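Local coordinates for DUF72 domain-containing protein (Thermotoga maritima, PDB 1VPQ) that is of unknown function but belongs to the DUF72 family and folds as a TIM-type beta/alpha barrel that holds sulfate ions near its strand ends, at residues A[120-125]-A[151-156]; A[174-179]-A[195-200]; A[82-87]-A[124-129]; A[50-55]-A[247-252]. All blocks are in the same frame, centred on the assembly; numbering follows the deposited sequence.

Overall arrangement
All four contacts belong to one parallel beta barrel, and all are mostly buried. Interactions 1 and 3 share strand 120-126, with L124 and A125 in both. Interaction 1 pairs it with strand 152-155, interaction 3 with strand 80-84, so main-chain hydrogen bonds dominate both. Interaction 3 also adds a lysine held by a glutamine and a sulfate. Interaction 2 lies farther out, its centre about 13 Å from the centre of the chain, and has a partly exposed side. There threonine hydroxyls and a water join the starts of strands 176-181 and 199-204. Interaction 4 has no hydrogen bond between its segments. It is side-chain packing inside the barrel, between strands 52-55 and 245-250, which are not paired.

Interaction 1. Residues A[120-125]-A[151-156]; sequences LKMTLA and ELAVEF
T123 and A125 bond through their backbones to E151, A153 and E155, joining two neighbouring parallel strands of the TIM-type barrel. With helix 135-147, which links them along the chain, they form a beta-alpha-beta unit. T123 N donates to E151 O at 3.0 Å, and A153 N donates to T123 O. A125 N then donates to A153 O at 2.9 Å, with a nearly straight N-H...O angle of 174°. E155 N closes the series on A125 O.

M122 reaches over from the inner side. Its CG is anti to the backbone N (chi1 -173°), and the chain bends at chi2 and chi3. This lays SD against A153 CB at 3.8 Å. CE ends near E151 OE1. On the other face, which carries T123, L152 and V154, A125 CB meets V154 CG2 at 4.1 Å.

Further out, T123 OG1 bonds to Y148 OH, and helix 101-116 packs on T123 through F107 and I111. On the M122 face, Y201 and T176 cover the methionine. E155 is held at the strand end by a salt bridge to R203 and a bond to H205. Between the strands, V154 CA also makes a CH...O contact with A125 O, at 3.4 Å.

Interaction 2. Residues A[174-179]-A[195-200]; sequences GITFVV and TTTDYA
T196 and T197 meet the start of strand 176-181 through their hydroxyls, and the packing is closest here. T196 OG1 donates to I175 O at 2.5 Å, in the carbonyl plane and on a lone pair. T176 OG1 and T197 OG1 are hydrogen-bonded at 2.6 Å, and the two side chains cross at about a right angle. T197 OG1 sits between its own backbone N and carbonyl carbon (chi1 60°). From there it also accepts from Y199 N at 3.2 Å, which makes an ST turn. The T197 methyl, CG2, is pressed against I175 O at 3.3 Å. F177 CB lies 3.7 Å from T196 CG2, while its ring turns away to meet Y167 edge-to-face.

A water fills in between the two segments. It accepts from F177 N and T196 N and donates to Y199 O at 2.8 Å. It thus bridges the two segments, between which no direct backbone hydrogen bond forms.

The other side is looser. G174, just past helix 164-173, is exposed, and T197 is partly exposed.

Beyond this contact, V179 bonds through its backbone to Y201 and R203. The threonines and water therefore tie together the N-terminal approaches to two adjacent parallel strands in a TIM-type barrel.

Interaction 3. Residues A[82-87]-A[124-129]; sequences TVKTPG and LAQFPF. With SO4 (sulfate ion), chain B; SO4 (sulfate ion), chain C.
V83 and T85 exchange backbone hydrogen bonds with L124, a parallel pairing centred on K84 and L124. L124 N donates to V83 O at 2.7 Å, and T85 N donates to L124 O at 2.9 Å. K84 CA adds a CH...O contact to the same L124 O.

Apolar contact is small. K84 and L124 lie side by side and point the same way, with K84 CG 4.0 Å from L124 CD2. T85 CG2 meets A125 CB at 4.1 Å on the other face.

The polar contact is at the end of K84. Its chain is extended beyond CG and delivers NZ to Q126 OE1 at 2.7 Å, in the plane of the amide carbonyl. NZ also donates to O4 of the chain B sulfate at 2.7 Å. Q126 NE2 bonds only weakly to F127 O. An alanine at Q126 would take away the amide, and K84 NZ would probably lose its oxygen as an acceptor and be freer to swing about the sulfate. R203, R157 and Y220 also hydrogen-bond the chain B sulfate, and R157 the chain C one, which lies close to F129 N. The ions probably come from the crystallisation liquor but may mark an anion pocket.

Strand 120-126 is flanked by 80-84 on this side and by 152-155 on the other. Helix 87-91 begins just after P86, its N-cap residue, and T90 packs on T85 and A125.

Interaction 4. Residues A[50-55]-A[247-252]; sequences FRIVEL and YVFFNN
E54 carries CG anti to the backbone N (chi1 -180°), and I52 carries CG1 the same way, which brings both side chains to the ring of F249. F249 has CG anti to its carbonyl carbon (chi1 -59°), which turns the ring inward, toward strand 52-55.

E54 CB sits over one face of that ring in a CH-pi contact, 3.7 Å from the centroid. The E54 carboxylate is turned 30° from the ring plane, with OE2 3.8 Å from F249 CD2. I52 reaches the far end of the ring, its CD1 3.7 Å from F249 CZ. The same methyl touches Y247 CD1, also at 3.7 Å. F249 CE1 also comes 3.3 Å from E54 N.

The E54 carboxylate is held elsewhere: OE1 by R203 and S19, OE2 by Y201. Y247 OH bonds to E245. An alanine at F249 would leave E54 CB and I52 CD1 without the ring they pack on, and is likely to open a gap in the interior.

The two strand segments are not neighbours in the sheet. Residues from such separate strands filling the middle are characteristic of the interior of a TIM-type barrel.

Interaction 1. Residues A[120-125]-A[151-156]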
loop_
_atom_site.group_PDB
_atom_site.type_symbol
_atom_site.label_atom_id
_atom_site.label_comp_id
_atom_site.label_asym_id
_atom_site.label_seq_id
_atom_site.Cartn_x
_atom_site.Cartn_y
_atom_site.Cartn_z
ATOM N N LEU A 120 -3.884 13.001 2.667
ATOM C CA LEU A 120 -3.468 12.038 1.657
ATOM C C LEU A 120 -2.011 12.235 1.271
ATOM O O LEU A 120 -1.638 13.285 0.753
ATOM C CB LEU A 120 -4.346 12.159 0.412
ATOM C CG LEU A 120 -4.011 11.188 -0.729
ATOM C CD1 LEU A 120 -3.920 9.759 -0.232
ATOM C CD2 LEU A 120 -5.033 11.276 -1.847
ATOM N N LYS A 121 -1.202 11.207 1.517
ATOM C CA LYS A 121 0.238 11.249 1.251
ATOM C C LYS A 121 0.617 10.657 -0.112
ATOM O O LYS A 121 1.616 11.070 -0.710
ATOM C CB LYS A 121 1.000 10.499 2.357
ATOM C CG LYS A 121 0.996 11.184 3.723
ATOM C CD LYS A 121 1.917 12.382 3.771
ATOM C CE LYS A 121 2.468 12.617 5.168
ATOM N NZ LYS A 121 3.249 13.878 5.249
ATOM N N MET A 122 -0.161 9.685 -0.585
ATOM C CA MET A 122 0.183 8.932 -1.796
ATOM C C MET A 122 -1.003 8.117 -2.311
ATOM O O MET A 122 -1.816 7.622 -1.527
ATOM C CB MET A 122 1.359 7.992 -1.499
ATOM C CG MET A 122 1.958 7.241 -2.692
ATOM S SD MET A 122 3.099 8.193 -3.702
ATOM C CE MET A 122 4.347 8.763 -2.554
ATOM N N THR A 123 -1.093 7.996 -3.636
ATOM C CA THR A 123 -2.069 7.110 -4.278
ATOM C C THR A 123 -1.347 5.897 -4.855
ATOM O O THR A 123 -0.294 6.026 -5.465
ATOM C CB THR A 123 -2.883 7.845 -5.364
ATOM O OG1 THR A 123 -3.669 8.864 -4.741
ATOM C CG2 THR A 123 -3.828 6.893 -6.101
ATOM N N LEU A 124 -1.920 4.717 -4.642
ATOM C CA LEU A 124 -1.280 3.460 -5.023
ATOM C C LEU A 124 -2.001 2.801 -6.184
ATOM O O LEU A 124 -3.215 2.558 -6.120
ATOM C CB LEU A 124 -1.252 2.493 -3.839
ATOM C CG LEU A 124 -0.685 1.092 -4.100
ATOM C CD1 LEU A 124 0.823 1.131 -4.354
ATOM C CD2 LEU A 124 -1.005 0.160 -2.947
ATOM N N ALA A 125 -1.242 2.500 -7.235
ATOM C CA ALA A 125 -1.731 1.686 -8.337
ATOM C C ALA A 125 -1.011 0.351 -8.305
ATOM O O ALA A 125 0.153 0.254 -8.708
ATOM C CB ALA A 125 -1.498 2.399 -9.671
ATOM N N GLU A 151 0.651 12.858 -6.161
ATOM C CA GLU A 151 1.636 11.844 -5.805
ATOM C C GLU A 151 1.130 10.435 -6.130
ATOM O O GLU A 151 0.130 9.991 -5.579
ATOM C CB GLU A 151 2.024 11.956 -4.325
ATOM C CG GLU A 151 2.981 13.104 -4.005
ATOM C CD GLU A 151 4.414 12.864 -4.465
ATOM O OE1 GLU A 151 4.705 11.774 -4.997
ATOM O OE2 GLU A 151 5.257 13.776 -4.302
ATOM N N LEU A 152 1.851 9.762 -7.028
ATOM C CA LEU A 152 1.515 8.424 -7.509
ATOM C C LEU A 152 2.644 7.415 -7.263
ATOM O O LEU A 152 3.826 7.743 -7.396
ATOM C CB LEU A 152 1.208 8.477 -9.012
ATOM C CG LEU A 152 0.595 7.222 -9.640
ATOM C CD1 LEU A 152 -0.792 6.944 -9.084
ATOM C CD2 LEU A 152 0.540 7.341 -11.149
ATOM N N ALA A 153 2.248 6.195 -6.896
ATOM C CA ALA A 153 3.155 5.060 -6.727
ATOM C C ALA A 153 2.595 3.829 -7.416
ATOM O O ALA A 153 1.374 3.614 -7.439
ATOM C CB ALA A 153 3.401 4.756 -5.249
ATOM N N VAL A 154 3.500 3.028 -7.984
ATOM C CA VAL A 154 3.115 1.823 -8.732
ATOM C C VAL A 154 3.836 0.563 -8.224
ATOM O O VAL A 154 5.050 0.575 -7.968
ATOM C CB VAL A 154 3.346 2.001 -10.276
ATOM C CG1 VAL A 154 3.228 0.658 -11.012
ATOM C CG2 VAL A 154 2.345 3.005 -10.872
ATOM N N GLU A 155 3.053 -0.513 -8.112
ATOM C CA GLU A 155 3.522 -1.844 -7.751
ATOM C C GLU A 155 3.168 -2.862 -8.849
ATOM O O GLU A 155 2.015 -2.933 -9.294
ATOM C CB GLU A 155 2.836 -2.290 -6.448
ATOM C CG GLU A 155 3.357 -3.602 -5.873
ATOM C CD GLU A 155 2.468 -4.174 -4.774
ATOM O OE1 GLU A 155 1.900 -3.383 -4.002
ATOM O OE2 GLU A 155 2.338 -5.414 -4.675
ATOM N N PHE A 156 4.147 -3.679 -9.232
ATOM C CA PHE A 156 3.947 -4.788 -10.171
ATOM C C PHE A 156 3.988 -6.136 -9.463
ATOM O O PHE A 156 4.694 -6.304 -8.466
ATOM C CB PHE A 156 5.025 -4.788 -11.247
ATOM C CG PHE A 156 5.320 -3.440 -11.812
ATOM C CD1 PHE A 156 4.500 -2.887 -12.786
ATOM C CD2 PHE A 156 6.432 -2.725 -11.383
ATOM C CE1 PHE A 156 4.781 -1.620 -13.323
ATOM C CE2 PHE A 156 6.726 -1.464 -11.913
ATOM C CZ PHE A 156 5.900 -0.915 -12.886
#

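Interaction 2. Residues A[174-179]-A[195-200]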
loop_
_atom_site.group_PDB
_atom_site.type_symbol
_atom_site.label_atom_id
_atom_site.label_comp_id
_atom_site.label_asym_id
_atom_site.label_seq_id
_atom_site.Cartn_x
_atom_site.Cartn_y
_atom_site.Cartn_z
ATOM N N GLY A 174 8.145 10.540 -12.784
ATOM C CA GLY A 174 7.964 10.855 -11.361
ATOM C C GLY A 174 6.965 9.960 -10.641
ATOM O O GLY A 174 6.164 10.428 -9.823
ATOM N N ILE A 175 7.004 8.671 -10.953
ATOM C CA ILE A 175 6.179 7.681 -10.262
ATOM C C ILE A 175 7.025 6.966 -9.218
ATOM O O ILE A 175 8.094 6.446 -9.521
ATOM C CB ILE A 175 5.577 6.658 -11.229
ATOM C CG1 ILE A 175 4.692 7.367 -12.265
ATOM C CG2 ILE A 175 4.762 5.610 -10.458
ATOM C CD1 ILE A 175 4.361 6.532 -13.493
ATOM N N THR A 176 6.538 6.961 -7.982
ATOM C CA THR A 176 7.228 6.318 -6.876
ATOM C C THR A 176 7.119 4.788 -7.010
ATOM O O THR A 176 6.036 4.234 -7.232
ATOM C CB THR A 176 6.659 6.811 -5.523
ATOM O OG1 THR A 176 6.955 8.210 -5.362
ATOM C CG2 THR A 176 7.232 6.025 -4.344
ATOM N N PHE A 177 8.264 4.123 -6.890
ATOM C CA PHE A 177 8.352 2.675 -7.002
ATOM C C PHE A 177 7.975 1.984 -5.683
ATOM O O PHE A 177 8.534 2.292 -4.626
ATOM C CB PHE A 177 9.770 2.265 -7.426
ATOM C CG PHE A 177 9.979 0.784 -7.442
ATOM C CD1 PHE A 177 9.359 -0.006 -8.403
ATOM C CD2 PHE A 177 10.769 0.171 -6.484
ATOM C CE1 PHE A 177 9.536 -1.371 -8.417
ATOM C CE2 PHE A 177 10.948 -1.192 -6.490
ATOM C CZ PHE A 177 10.327 -1.967 -7.449
ATOM N N VAL A 178 7.019 1.055 -5.752
ATOM C CA VAL A 178 6.636 0.261 -4.592
ATOM C C VAL A 178 7.592 -0.909 -4.403
ATOM O O VAL A 178 7.595 -1.858 -5.188
ATOM C CB VAL A 178 5.207 -0.265 -4.718
ATOM C CG1 VAL A 178 4.857 -1.178 -3.541
ATOM C CG2 VAL A 178 4.238 0.901 -4.770
ATOM N N VAL A 179 8.406 -0.831 -3.357
ATOM C CA VAL A 179 9.326 -1.915 -3.011
ATOM C C VAL A 179 8.509 -2.991 -2.301
ATOM O O VAL A 179 7.935 -2.743 -1.247
ATOM C CB VAL A 179 10.466 -1.451 -2.086
ATOM C CG1 VAL A 179 11.382 -2.631 -1.739
ATOM C CG2 VAL A 179 11.260 -0.309 -2.721
ATOM N N THR A 195 14.773 3.464 -5.334
ATOM C CA THR A 195 13.954 4.677 -5.399
ATOM C C THR A 195 13.965 5.283 -6.806
ATOM O O THR A 195 15.008 5.386 -7.444
ATOM C CB THR A 195 14.420 5.760 -4.393
ATOM O OG1 THR A 195 15.805 6.056 -4.602
ATOM C CG2 THR A 195 14.211 5.289 -2.970
ATOM N N THR A 196 12.782 5.676 -7.271
ATOM C CA THR A 196 12.612 6.341 -8.560
ATOM C C THR A 196 12.221 7.818 -8.406
ATOM O O THR A 196 12.147 8.545 -9.396
ATOM C CB THR A 196 11.510 5.660 -9.355
ATOM O OG1 THR A 196 10.308 5.668 -8.580
ATOM C CG2 THR A 196 11.890 4.230 -9.685
ATOM N N THR A 197 11.954 8.234 -7.164
ATOM C CA THR A 197 11.442 9.566 -6.846
ATOM C C THR A 197 12.100 10.051 -5.554
ATOM O O THR A 197 13.160 9.556 -5.180
ATOM C CB THR A 197 9.899 9.547 -6.683
ATOM O OG1 THR A 197 9.536 8.661 -5.620
ATOM C CG2 THR A 197 9.220 9.092 -7.960
ATOM N N ASP A 198 11.477 11.029 -4.899
ATOM C CA ASP A 198 11.912 11.516 -3.589
ATOM C C ASP A 198 10.983 11.014 -2.483
ATOM O O ASP A 198 10.862 11.643 -1.425
ATOM C CB ASP A 198 12.014 13.050 -3.581
ATOM C CG ASP A 198 10.702 13.748 -3.950
ATOM O OD1 ASP A 198 9.766 13.083 -4.437
ATOM O OD2 ASP A 198 10.617 14.977 -3.766
ATOM N N TYR A 199 10.336 9.877 -2.746
ATOM C CA TYR A 199 9.611 9.108 -1.742
ATOM C C TYR A 199 9.865 7.617 -1.947
ATOM O O TYR A 199 10.046 7.159 -3.079
ATOM C CB TYR A 199 8.108 9.401 -1.811
ATOM C CG TYR A 199 7.794 10.823 -1.428
ATOM C CD1 TYR A 199 7.669 11.185 -0.095
ATOM C CD2 TYR A 199 7.663 11.818 -2.397
ATOM C CE1 TYR A 199 7.403 12.502 0.270
ATOM C CE2 TYR A 199 7.397 13.142 -2.043
ATOM C CZ TYR A 199 7.269 13.474 -0.706
ATOM O OH TYR A 199 7.005 14.777 -0.332
ATOM N N ALA A 200 9.914 6.877 -0.843
ATOM C CA ALA A 200 9.929 5.408 -0.881
ATOM C C ALA A 200 8.604 4.876 -0.361
ATOM O O ALA A 200 7.961 5.499 0.482
ATOM C CB ALA A 200 11.069 4.850 -0.059
HETATM O O HOH W 1 10.603 5.601 -5.322
#

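Interaction 3. Residues A[82-87]-A[124-129]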
loop_
_atom_site.group_PDB
_atom_site.type_symbol
_atom_site.label_atom_id
_atom_site.label_comp_id
_atom_site.label_asym_id
_atom_site.label_seq_id
_atom_site.Cartn_x
_atom_site.Cartn_y
_atom_site.Cartn_z
ATOM N N THR A 82 -2.722 6.512 2.728
ATOM C CA THR A 82 -2.529 6.283 1.300
ATOM C C THR A 82 -3.743 5.524 0.782
ATOM O O THR A 82 -4.441 4.852 1.551
ATOM C CB THR A 82 -1.276 5.455 1.014
ATOM O OG1 THR A 82 -1.401 4.170 1.634
ATOM C CG2 THR A 82 -0.031 6.158 1.536
ATOM N N VAL A 83 -4.004 5.633 -0.516
ATOM C CA VAL A 83 -5.243 5.098 -1.088
ATOM C C VAL A 83 -4.978 4.345 -2.384
ATOM O O VAL A 83 -4.192 4.791 -3.214
ATOM C CB VAL A 83 -6.280 6.225 -1.383
ATOM C CG1 VAL A 83 -7.680 5.645 -1.567
ATOM C CG2 VAL A 83 -6.314 7.213 -0.266
ATOM N N LYS A 84 -5.658 3.212 -2.555
ATOM C CA LYS A 84 -5.624 2.485 -3.820
ATOM C C LYS A 84 -6.520 3.167 -4.860
ATOM O O LYS A 84 -7.634 3.600 -4.541
ATOM C CB LYS A 84 -6.063 1.028 -3.630
ATOM C CG LYS A 84 -4.971 0.109 -3.130
ATOM C CD LYS A 84 -5.365 -1.347 -3.306
ATOM C CE LYS A 84 -4.192 -2.286 -3.067
ATOM N NZ LYS A 84 -4.541 -3.706 -3.386
ATOM N N THR A 85 -6.030 3.249 -6.100
ATOM C CA THR A 85 -6.838 3.697 -7.240
ATOM C C THR A 85 -8.015 2.741 -7.408
ATOM O O THR A 85 -7.986 1.623 -6.878
ATOM C CB THR A 85 -6.050 3.691 -8.584
ATOM O OG1 THR A 85 -5.674 2.348 -8.920
ATOM C CG2 THR A 85 -4.813 4.587 -8.527
ATOM N N PRO A 86 -9.049 3.158 -8.169
ATOM C CA PRO A 86 -10.143 2.219 -8.432
ATOM C C PRO A 86 -9.635 0.954 -9.128
ATOM O O PRO A 86 -8.583 0.984 -9.780
ATOM C CB PRO A 86 -11.089 3.012 -9.344
ATOM C CG PRO A 86 -10.739 4.443 -9.120
ATOM C CD PRO A 86 -9.274 4.461 -8.821
ATOM N N GLY A 87 -10.369 -0.139 -8.956
ATOM C CA GLY A 87 -10.007 -1.439 -9.520
ATOM C C GLY A 87 -9.980 -1.494 -11.036
ATOM O O GLY A 87 -9.211 -2.254 -11.610
ATOM N N LEU A 124 -1.920 4.717 -4.642
ATOM C CA LEU A 124 -1.280 3.460 -5.023
ATOM C C LEU A 124 -2.001 2.801 -6.184
ATOM O O LEU A 124 -3.215 2.558 -6.120
ATOM C CB LEU A 124 -1.252 2.493 -3.839
ATOM C CG LEU A 124 -0.685 1.092 -4.100
ATOM C CD1 LEU A 124 0.823 1.131 -4.354
ATOM C CD2 LEU A 124 -1.005 0.160 -2.947
ATOM N N ALA A 125 -1.242 2.500 -7.235
ATOM C CA ALA A 125 -1.731 1.686 -8.337
ATOM C C ALA A 125 -1.011 0.351 -8.305
ATOM O O ALA A 125 0.153 0.254 -8.708
ATOM C CB ALA A 125 -1.498 2.399 -9.671
ATOM N N GLN A 126 -1.704 -0.672 -7.805
ATOM C CA GLN A 126 -1.147 -2.025 -7.698
ATOM C C GLN A 126 -1.756 -2.930 -8.765
ATOM O O GLN A 126 -2.963 -3.142 -8.798
ATOM C CB GLN A 126 -1.365 -2.595 -6.286
ATOM C CG GLN A 126 -1.083 -4.093 -6.115
ATOM C CD GLN A 126 -2.330 -4.959 -6.283
ATOM O OE1 GLN A 126 -3.330 -4.761 -5.587
ATOM N NE2 GLN A 126 -2.276 -5.924 -7.204
ATOM N N PHE A 127 -0.891 -3.478 -9.614
ATOM C CA PHE A 127 -1.307 -4.244 -10.778
ATOM C C PHE A 127 -1.209 -5.740 -10.541
ATOM O O PHE A 127 -0.307 -6.198 -9.849
ATOM C CB PHE A 127 -0.448 -3.839 -11.968
ATOM C CG PHE A 127 -0.736 -2.454 -12.449
ATOM C CD1 PHE A 127 -0.101 -1.366 -11.877
ATOM C CD2 PHE A 127 -1.671 -2.238 -13.456
ATOM C CE1 PHE A 127 -0.381 -0.084 -12.302
ATOM C CE2 PHE A 127 -1.954 -0.964 -13.891
ATOM C CZ PHE A 127 -1.311 0.118 -13.319
ATOM N N PRO A 128 -2.141 -6.514 -11.121
ATOM C CA PRO A 128 -2.160 -7.949 -10.873
ATOM C C PRO A 128 -1.070 -8.715 -11.634
ATOM O O PRO A 128 -0.285 -8.124 -12.404
ATOM C CB PRO A 128 -3.560 -8.365 -11.338
ATOM C CG PRO A 128 -3.915 -7.377 -12.387
ATOM C CD PRO A 128 -3.210 -6.095 -12.045
ATOM N N PHE A 129 -1.025 -10.022 -11.386
ATOM C CA PHE A 129 -0.067 -10.945 -12.005
ATOM C C PHE A 129 -0.168 -10.917 -13.526
ATOM O O PHE A 129 0.847 -10.971 -14.221
ATOM C CB PHE A 129 -0.328 -12.360 -11.492
ATOM C CG PHE A 129 0.738 -13.351 -11.862
ATOM C CD1 PHE A 129 1.975 -13.315 -11.248
ATOM C CD2 PHE A 129 0.495 -14.332 -12.813
ATOM C CE1 PHE A 129 2.956 -14.229 -11.585
ATOM C CE2 PHE A 129 1.473 -15.251 -13.152
ATOM C CZ PHE A 129 2.705 -15.201 -12.538
HETATM S S SO4 B . -2.481 -6.641 -2.697
HETATM O O1 SO4 B . -1.343 -6.297 -3.543
HETATM O O2 SO4 B . -3.557 -7.210 -3.500
HETATM O O3 SO4 B . -2.037 -7.622 -1.717
HETATM O O4 SO4 B . -2.985 -5.434 -2.051
HETATM S S SO4 C . -3.003 -11.287 -8.237
HETATM O O1 SO4 C . -3.854 -10.252 -7.656
HETATM O O2 SO4 C . -3.812 -12.389 -8.727
HETATM O O3 SO4 C . -2.267 -10.740 -9.367
HETATM O O4 SO4 C . -2.062 -11.786 -7.244
#

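Interaction 4. Residues A[50-55]-A[247-252]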
loop_
_atom_site.group_PDB
_atom_site.type_symbol
_atom_site.label_atom_id
_atom_site.label_comp_id
_atom_site.label_asym_id
_atom_site.label_seq_id
_atom_site.Cartn_x
_atom_site.Cartn_y
_atom_site.Cartn_z
ATOM N N PHE A 50 0.093 3.846 15.343
ATOM C CA PHE A 50 0.323 3.990 13.908
ATOM C C PHE A 50 -0.159 5.352 13.415
ATOM O O PHE A 50 -1.292 5.744 13.694
ATOM C CB PHE A 50 -0.408 2.893 13.139
ATOM C CG PHE A 50 0.071 1.511 13.450
ATOM C CD1 PHE A 50 1.402 1.174 13.278
ATOM C CD2 PHE A 50 -0.818 0.537 13.883
ATOM C CE1 PHE A 50 1.847 -0.094 13.557
ATOM C CE2 PHE A 50 -0.385 -0.737 14.169
ATOM C CZ PHE A 50 0.951 -1.058 14.007
ATOM N N ARG A 51 0.695 6.047 12.663
ATOM C CA ARG A 51 0.407 7.396 12.168
ATOM C C ARG A 51 -0.060 7.402 10.705
ATOM O O ARG A 51 -0.226 8.455 10.102
ATOM C CB ARG A 51 1.663 8.254 12.305
ATOM C CG ARG A 51 2.175 8.379 13.748
ATOM C CD ARG A 51 1.808 9.719 14.361
ATOM N NE ARG A 51 2.375 10.818 13.577
ATOM C CZ ARG A 51 3.647 11.209 13.613
ATOM N NH1 ARG A 51 4.533 10.604 14.410
ATOM N NH2 ARG A 51 4.032 12.222 12.841
ATOM N N ILE A 52 -0.268 6.217 10.142
ATOM C CA ILE A 52 -0.654 6.084 8.742
ATOM C C ILE A 52 -1.370 4.752 8.531
ATOM O O ILE A 52 -1.141 3.787 9.269
ATOM C CB ILE A 52 0.586 6.221 7.790
ATOM C CG1 ILE A 52 0.147 6.573 6.366
ATOM C CG2 ILE A 52 1.445 4.949 7.790
ATOM C CD1 ILE A 52 1.290 6.982 5.440
ATOM N N VAL A 53 -2.248 4.717 7.535
ATOM C CA VAL A 53 -2.902 3.482 7.127
ATOM C C VAL A 53 -3.138 3.557 5.625
ATOM O O VAL A 53 -3.351 4.635 5.083
ATOM C CB VAL A 53 -4.229 3.228 7.911
ATOM C CG1 VAL A 53 -5.285 4.286 7.599
ATOM C CG2 VAL A 53 -4.776 1.833 7.640
ATOM N N GLU A 54 -3.060 2.409 4.962
ATOM C CA GLU A 54 -3.307 2.294 3.531
ATOM C C GLU A 54 -4.714 1.745 3.312
ATOM O O GLU A 54 -5.055 0.694 3.839
ATOM C CB GLU A 54 -2.275 1.354 2.925
ATOM C CG GLU A 54 -2.389 1.132 1.433
ATOM C CD GLU A 54 -1.492 0.009 0.973
ATOM O OE1 GLU A 54 -1.924 -1.155 1.090
ATOM O OE2 GLU A 54 -0.361 0.297 0.508
ATOM N N LEU A 55 -5.517 2.451 2.516
ATOM C CA LEU A 55 -6.935 2.117 2.353
ATOM C C LEU A 55 -7.347 1.745 0.924
ATOM O O LEU A 55 -6.762 2.200 -0.055
ATOM C CB LEU A 55 -7.796 3.276 2.859
ATOM C CG LEU A 55 -7.699 3.509 4.373
ATOM C CD1 LEU A 55 -8.266 4.853 4.760
ATOM C CD2 LEU A 55 -8.397 2.397 5.144
ATOM N N TYR A 247 6.996 5.315 3.281
ATOM C CA TYR A 247 5.738 4.733 3.749
ATOM C C TYR A 247 5.834 3.224 3.689
ATOM O O TYR A 247 6.074 2.652 2.631
ATOM C CB TYR A 247 4.555 5.230 2.909
ATOM C CG TYR A 247 4.630 6.709 2.650
ATOM C CD1 TYR A 247 4.505 7.625 3.691
ATOM C CD2 TYR A 247 4.862 7.199 1.369
ATOM C CE1 TYR A 247 4.605 8.986 3.461
ATOM C CE2 TYR A 247 4.960 8.554 1.132
ATOM C CZ TYR A 247 4.832 9.447 2.178
ATOM O OH TYR A 247 4.934 10.809 1.933
ATOM N N VAL A 248 5.633 2.582 4.829
ATOM C CA VAL A 248 5.830 1.147 4.952
ATOM C C VAL A 248 4.527 0.531 5.439
ATOM O O VAL A 248 4.025 0.890 6.501
ATOM C CB VAL A 248 6.968 0.830 5.948
ATOM C CG1 VAL A 248 7.250 -0.661 5.994
ATOM C CG2 VAL A 248 8.250 1.615 5.596
ATOM N N PHE A 249 3.968 -0.383 4.660
ATOM C CA PHE A 249 2.709 -1.036 5.040
ATOM C C PHE A 249 2.856 -2.544 5.032
ATOM O O PHE A 249 3.510 -3.091 4.144
ATOM C CB PHE A 249 1.575 -0.619 4.098
ATOM C CG PHE A 249 1.321 0.860 4.084
ATOM C CD1 PHE A 249 0.487 1.445 5.029
ATOM C CD2 PHE A 249 1.934 1.676 3.141
ATOM C CE1 PHE A 249 0.264 2.814 5.031
ATOM C CE2 PHE A 249 1.711 3.054 3.141
ATOM C CZ PHE A 249 0.872 3.613 4.091
ATOM N N PHE A 250 2.238 -3.194 6.026
ATOM C CA PHE A 250 2.186 -4.660 6.144
ATOM C C PHE A 250 0.816 -5.162 5.743
ATOM O O PHE A 250 -0.200 -4.684 6.247
ATOM C CB PHE A 250 2.459 -5.117 7.580
ATOM C CG PHE A 250 3.906 -5.140 7.944
ATOM C CD1 PHE A 250 4.571 -3.963 8.258
ATOM C CD2 PHE A 250 4.606 -6.332 7.972
ATOM C CE1 PHE A 250 5.907 -3.971 8.598
ATOM C CE2 PHE A 250 5.944 -6.351 8.312
ATOM C CZ PHE A 250 6.596 -5.158 8.627
ATOM N N ASN A 251 0.804 -6.160 4.866
ATOM C CA ASN A 251 -0.403 -6.596 4.189
ATOM C C ASN A 251 -0.820 -8.011 4.568
ATOM O O ASN A 251 -1.851 -8.500 4.104
ATOM C CB ASN A 251 -0.176 -6.513 2.670
ATOM C CG ASN A 251 -1.468 -6.412 1.889
ATOM O OD1 ASN A 251 -2.452 -5.834 2.356
ATOM N ND2 ASN A 251 -1.473 -6.974 0.690
ATOM N N ASN A 252 -0.003 -8.667 5.387
ATOM C CA ASN A 252 -0.272 -10.031 5.849
ATOM C C ASN A 252 -1.270 -10.006 6.989
ATOM O O ASN A 252 -0.974 -10.443 8.091
ATOM C CB ASN A 252 1.023 -10.741 6.265
ATOM C CG ASN A 252 1.821 -9.972 7.313
ATOM O OD1 ASN A 252 1.974 -8.756 7.227
ATOM N ND2 ASN A 252 2.356 -10.689 8.293
#